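Local coordinates for extracellular solute-binding protein family 1 (Pseudothermotoga lettingae, PDB 5CI5) that binds alpha-D-tagatose and probably delivers sugar to an ABC transporter, at residues Lys188-Thr193 and Gln382-Val387; Pro377-Gln382 and Glu406-Ile411. One frame throughout, in Å; residues are numbered along the deposited sequence.

Contact 1: Lys188-Thr193 and Gln382-Val387; sequences KTEHTT and QIQTMV
Gln384 lies against the turn Lys188-Thr189, and most of what joins the two segments is van der Waals contact. With CG anti to the carbonyl carbon (chi1 -67°), that methylene comes to 3.4 Å from Thr193 OG1; the extended chi2 (164°) then carries CD and the amide on along the Thr189 carbonyl, CD lying 3.3 Å from Thr189 O. Lys188, bent at each torsion beyond chi1, lays CE 3.6 Å from Gln384 CB. On the apolar side, Thr192 CG2 touches Val387 CB at 3.6 Å. Thr193 CG2 and CA pack on Ile383 CB and CG2, the side chains of Thr193 and Ile383 crossing at about a right angle.

These contacts seat the first turn of helix 190-202 on helix 376-391 at the edge of the tagatose pocket of this family 1 solute-binding protein; Glu190, about 4 Å from the sugar, is held by Arg370 and Tyr376.

Polar bonding is largely indirect. Ser380 OG, one turn before Gln384, meets Glu190 OE1, Thr193 OG1 and Gln384 OE1, linking three side chains that do not bond one another. A water 2.8 Å from Lys188 O donates to that carbonyl; its 2.5 Å leg to Gln384 NE2 is short and therefore doubtful. Lys188 NZ reaches Thr385 OG1 at 3.3 Å, a weak bond secondary to the salt bridge with Glu381.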
# COMPACT_ATOMS: atom_id res chain seq x y z
N LYS A 188 -11.48 -6.72 -7.09
CA LYS A 188 -10.40 -7.67 -7.40
C LYS A 188 -9.07 -6.93 -7.56
O LYS A 188 -8.44 -6.92 -8.63
CB LYS A 188 -10.74 -8.47 -8.65
CG LYS A 188 -11.91 -9.45 -8.47
CD LYS A 188 -11.63 -10.51 -7.38
CE LYS A 188 -10.39 -11.36 -7.66
NZ LYS A 188 -10.56 -12.26 -8.83
N THR A 189 -8.66 -6.32 -6.46
CA THR A 189 -7.43 -5.54 -6.38
C THR A 189 -6.77 -5.81 -5.02
O THR A 189 -7.41 -6.34 -4.08
CB THR A 189 -7.67 -4.03 -6.52
OG1 THR A 189 -8.45 -3.60 -5.39
CG2 THR A 189 -8.38 -3.65 -7.83
N GLU A 190 -5.49 -5.45 -4.91
CA GLU A 190 -4.71 -5.69 -3.72
C GLU A 190 -5.34 -5.04 -2.49
O GLU A 190 -5.13 -5.52 -1.40
CB GLU A 190 -3.29 -5.17 -3.93
CG GLU A 190 -2.33 -5.42 -2.79
CD GLU A 190 -1.95 -6.86 -2.60
OE1 GLU A 190 -2.32 -7.72 -3.42
OE2 GLU A 190 -1.28 -7.14 -1.59
N HIS A 191 -6.07 -3.93 -2.67
CA HIS A 191 -6.69 -3.24 -1.54
C HIS A 191 -7.56 -4.21 -0.72
O HIS A 191 -7.66 -4.12 0.51
CB HIS A 191 -7.60 -2.07 -1.95
CG HIS A 191 -7.04 -1.16 -3.00
ND1 HIS A 191 -7.11 -1.44 -4.35
CD2 HIS A 191 -6.49 0.08 -2.91
CE1 HIS A 191 -6.60 -0.43 -5.04
NE2 HIS A 191 -6.21 0.50 -4.18
N THR A 192 -8.24 -5.12 -1.41
CA THR A 192 -9.14 -6.05 -0.75
C THR A 192 -8.38 -7.07 0.12
O THR A 192 -8.76 -7.36 1.26
CB THR A 192 -10.01 -6.73 -1.80
OG1 THR A 192 -10.77 -5.71 -2.45
CG2 THR A 192 -10.94 -7.81 -1.18
N THR A 193 -7.25 -7.55 -0.38
CA THR A 193 -6.38 -8.39 0.42
C THR A 193 -5.85 -7.64 1.62
O THR A 193 -5.81 -8.17 2.72
CB THR A 193 -5.21 -8.90 -0.39
OG1 THR A 193 -5.76 -9.68 -1.45
CG2 THR A 193 -4.24 -9.78 0.45
N GLN A 382 -6.33 -15.22 -4.25
CA GLN A 382 -7.26 -16.07 -3.51
C GLN A 382 -8.03 -15.32 -2.42
O GLN A 382 -9.21 -15.59 -2.18
CB GLN A 382 -6.52 -17.25 -2.89
CG GLN A 382 -5.93 -18.18 -3.93
CD GLN A 382 -7.03 -18.81 -4.76
OE1 GLN A 382 -8.08 -19.20 -4.23
NE2 GLN A 382 -6.83 -18.86 -6.05
N ILE A 383 -7.35 -14.37 -1.77
CA ILE A 383 -7.97 -13.59 -0.71
C ILE A 383 -9.02 -12.65 -1.34
O ILE A 383 -10.14 -12.51 -0.84
CB ILE A 383 -6.91 -12.78 0.08
CG1 ILE A 383 -5.89 -13.72 0.74
CG2 ILE A 383 -7.59 -11.89 1.11
CD1 ILE A 383 -6.49 -14.70 1.74
N GLN A 384 -8.67 -12.02 -2.47
CA GLN A 384 -9.61 -11.15 -3.17
C GLN A 384 -10.89 -11.92 -3.54
O GLN A 384 -12.01 -11.44 -3.31
CB GLN A 384 -8.96 -10.57 -4.44
CG GLN A 384 -7.80 -9.61 -4.13
CD GLN A 384 -6.92 -9.35 -5.34
OE1 GLN A 384 -5.69 -9.23 -5.23
NE2 GLN A 384 -7.54 -9.32 -6.50
N THR A 385 -10.71 -13.10 -4.12
CA THR A 385 -11.84 -13.91 -4.54
C THR A 385 -12.71 -14.33 -3.35
O THR A 385 -13.93 -14.27 -3.39
CB THR A 385 -11.34 -15.13 -5.33
OG1 THR A 385 -10.70 -14.69 -6.53
CG2 THR A 385 -12.51 -16.09 -5.68
N MSE A 386 -12.06 -14.73 -2.27
CA MSE A 386 -12.72 -15.09 -1.02
C MSE A 386 -13.68 -13.98 -0.58
O MSE A 386 -14.89 -14.21 -0.35
CB MSE A 386 -11.66 -15.37 0.04
CG MSE A 386 -12.22 -15.77 1.37
SE MSE A 386 -10.84 -15.84 2.71
CE MSE A 386 -10.43 -13.95 2.80
N VAL A 387 -13.15 -12.76 -0.47
CA VAL A 387 -13.95 -11.64 -0.01
C VAL A 387 -15.09 -11.38 -0.99
O VAL A 387 -16.25 -11.18 -0.57
CB VAL A 387 -13.09 -10.39 0.17
CG1 VAL A 387 -13.95 -9.15 0.45
CG2 VAL A 387 -12.09 -10.61 1.28
O HOH W 1 -6.49 -8.86 -8.75

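Contact 2: Pro377-Gln382 and Glu406-Ile411; sequences PQISEQ and ENVNKI
Ile411 projects toward the other helix, and its CD1 touches Gln378 O at 3.7 Å, together with Gln378 CB. The same methyl meets Gln382 CG at 3.9 Å. This is the closely packed part. Beside it, Ile379 and Val408 lie side by side at the nearest CA pair of the two segments, 5.7 Å apart. Their side chains cross at about a right angle and meet through CG2 of Ile379 and CG2 of Val408 at 4.0 Å. Both residues are buried, and loop residues Leu208 and Ala215 also pack on Val408.

The other flank is polar and partly open to solvent. Asn407 ND2 donates to Gln382 OE1 over 2.8 Å, with an N-H...O angle of 161°. The acceptor lies almost in the amide plane of Asn407, whereas the donor sits well above the carbonyl plane of Gln382 and off its lone pairs; the two amide planes are perpendicular. The bend of the Gln382 chain at chi2 (-63°) folds its amide over Asn407 CB, which OE1 approaches to 3.2 Å. With an alanine here, Asn407 ND2 would probably lose its acceptor and be freer to turn, while Ile411 CD1 would lose the methylene packed against it. The amide end of Gln378 is looser: its extended chain crosses Ile411 obliquely, and NE2 gets no nearer than 4.0 Å to CG1 of Ile411.

The two short segments run almost antiparallel, at 169° between their directions and 9.5 Å apart at their axes. Helices 376-391 and 397-413, consecutive in the chain and joined by a short connection, thus form an antiparallel alpha-helical hairpin at the C-terminal end of the protein.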
# COMPACT_ATOMS: atom_id res chain seq x y z
N PRO A 377 1.67 -13.00 -5.06
CA PRO A 377 0.57 -12.46 -5.87
C PRO A 377 -0.58 -13.44 -6.13
O PRO A 377 -1.75 -13.04 -6.07
CB PRO A 377 1.27 -12.08 -7.18
CG PRO A 377 2.64 -11.64 -6.70
CD PRO A 377 2.99 -12.65 -5.61
N GLN A 378 -0.26 -14.71 -6.36
CA GLN A 378 -1.29 -15.74 -6.49
C GLN A 378 -2.11 -15.91 -5.22
O GLN A 378 -3.32 -16.17 -5.28
CB GLN A 378 -0.65 -17.08 -6.85
CG GLN A 378 -0.11 -17.16 -8.24
CD GLN A 378 0.72 -18.42 -8.40
OE1 GLN A 378 1.95 -18.39 -8.27
NE2 GLN A 378 0.05 -19.54 -8.62
N ILE A 379 -1.45 -15.83 -4.06
CA ILE A 379 -2.12 -15.92 -2.76
C ILE A 379 -3.11 -14.75 -2.59
O ILE A 379 -4.25 -14.94 -2.19
CB ILE A 379 -1.07 -15.95 -1.62
CG1 ILE A 379 -0.30 -17.27 -1.68
CG2 ILE A 379 -1.73 -15.73 -0.24
CD1 ILE A 379 0.90 -17.33 -0.77
N SER A 380 -2.67 -13.54 -2.92
CA SER A 380 -3.52 -12.35 -2.82
C SER A 380 -4.76 -12.51 -3.70
O SER A 380 -5.88 -12.19 -3.29
CB SER A 380 -2.73 -11.10 -3.21
OG SER A 380 -3.61 -10.01 -3.15
N GLU A 381 -4.58 -13.07 -4.89
CA GLU A 381 -5.73 -13.36 -5.74
C GLU A 381 -6.77 -14.24 -5.04
O GLU A 381 -7.97 -14.02 -5.19
CB GLU A 381 -5.26 -14.03 -7.04
CG GLU A 381 -6.37 -14.69 -7.86
CD GLU A 381 -7.43 -13.71 -8.32
OE1 GLU A 381 -7.16 -12.50 -8.28
OE2 GLU A 381 -8.54 -14.16 -8.71
N GLN A 382 -6.33 -15.22 -4.25
CA GLN A 382 -7.26 -16.07 -3.51
C GLN A 382 -8.03 -15.32 -2.42
O GLN A 382 -9.21 -15.59 -2.18
CB GLN A 382 -6.52 -17.25 -2.89
CG GLN A 382 -5.93 -18.18 -3.93
CD GLN A 382 -7.03 -18.81 -4.76
OE1 GLN A 382 -8.08 -19.20 -4.23
NE2 GLN A 382 -6.83 -18.86 -6.05
N GLU A 406 -7.34 -23.77 1.02
CA GLU A 406 -6.95 -24.95 0.24
C GLU A 406 -6.19 -24.56 -1.02
O GLU A 406 -5.17 -25.17 -1.36
CB GLU A 406 -8.20 -25.79 -0.09
CG GLU A 406 -8.69 -26.54 1.15
CD GLU A 406 -10.03 -27.25 0.99
OE1 GLU A 406 -10.74 -27.04 -0.02
OE2 GLU A 406 -10.38 -28.03 1.91
N ASN A 407 -6.64 -23.51 -1.70
CA ASN A 407 -5.96 -23.06 -2.91
C ASN A 407 -4.60 -22.47 -2.59
O ASN A 407 -3.63 -22.66 -3.34
CB ASN A 407 -6.82 -22.04 -3.64
CG ASN A 407 -8.02 -22.66 -4.31
OD1 ASN A 407 -8.10 -23.89 -4.46
ND2 ASN A 407 -8.98 -21.83 -4.69
N VAL A 408 -4.50 -21.75 -1.48
CA VAL A 408 -3.21 -21.21 -1.07
C VAL A 408 -2.23 -22.35 -0.77
O VAL A 408 -1.05 -22.29 -1.13
CB VAL A 408 -3.37 -20.28 0.14
CG1 VAL A 408 -2.02 -19.99 0.81
CG2 VAL A 408 -4.04 -18.98 -0.29
N ASN A 409 -2.70 -23.41 -0.12
CA ASN A 409 -1.80 -24.51 0.19
C ASN A 409 -1.32 -25.22 -1.07
O ASN A 409 -0.18 -25.68 -1.12
CB ASN A 409 -2.46 -25.50 1.15
CG ASN A 409 -2.54 -24.96 2.56
OD1 ASN A 409 -1.80 -24.05 2.94
ND2 ASN A 409 -3.42 -25.54 3.37
N LYS A 410 -2.17 -25.31 -2.09
CA LYS A 410 -1.77 -25.90 -3.36
C LYS A 410 -0.74 -25.01 -4.06
O LYS A 410 0.25 -25.50 -4.62
CB LYS A 410 -2.99 -26.13 -4.24
CG LYS A 410 -3.88 -27.30 -3.75
CD LYS A 410 -5.26 -27.38 -4.45
CE LYS A 410 -6.19 -28.42 -3.77
NZ LYS A 410 -5.69 -29.84 -3.84
N ILE A 411 -0.96 -23.70 -4.00
CA ILE A 411 -0.02 -22.75 -4.57
C ILE A 411 1.35 -22.91 -3.91
O ILE A 411 2.38 -22.88 -4.60
CB ILE A 411 -0.54 -21.31 -4.38
CG1 ILE A 411 -1.70 -21.04 -5.34
CG2 ILE A 411 0.58 -20.28 -4.57
CD1 ILE A 411 -2.57 -19.81 -4.96

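How the contacts relate
Helix 376-391 serves both contacts, and the two share Gln382, which takes part only in contact 2. Contact 1, centred about 14 Å from the middle of the chain, is the more interior: five of its nine touching residues are buried, and it borders the sugar pocket. Contact 2, at about 20 Å, lies further out, with two of six buried. Their chemistry differs accordingly: threonine methyls and a glutamine packed on Ile383 and Val387, with a weak lysine bond at the rim, in the first; aliphatic packing with one amide-amide bond in the second. The centres are about 11 Å apart. Ser380, on the face of the shared helix turned from 406-411, ties that helix to 188-193.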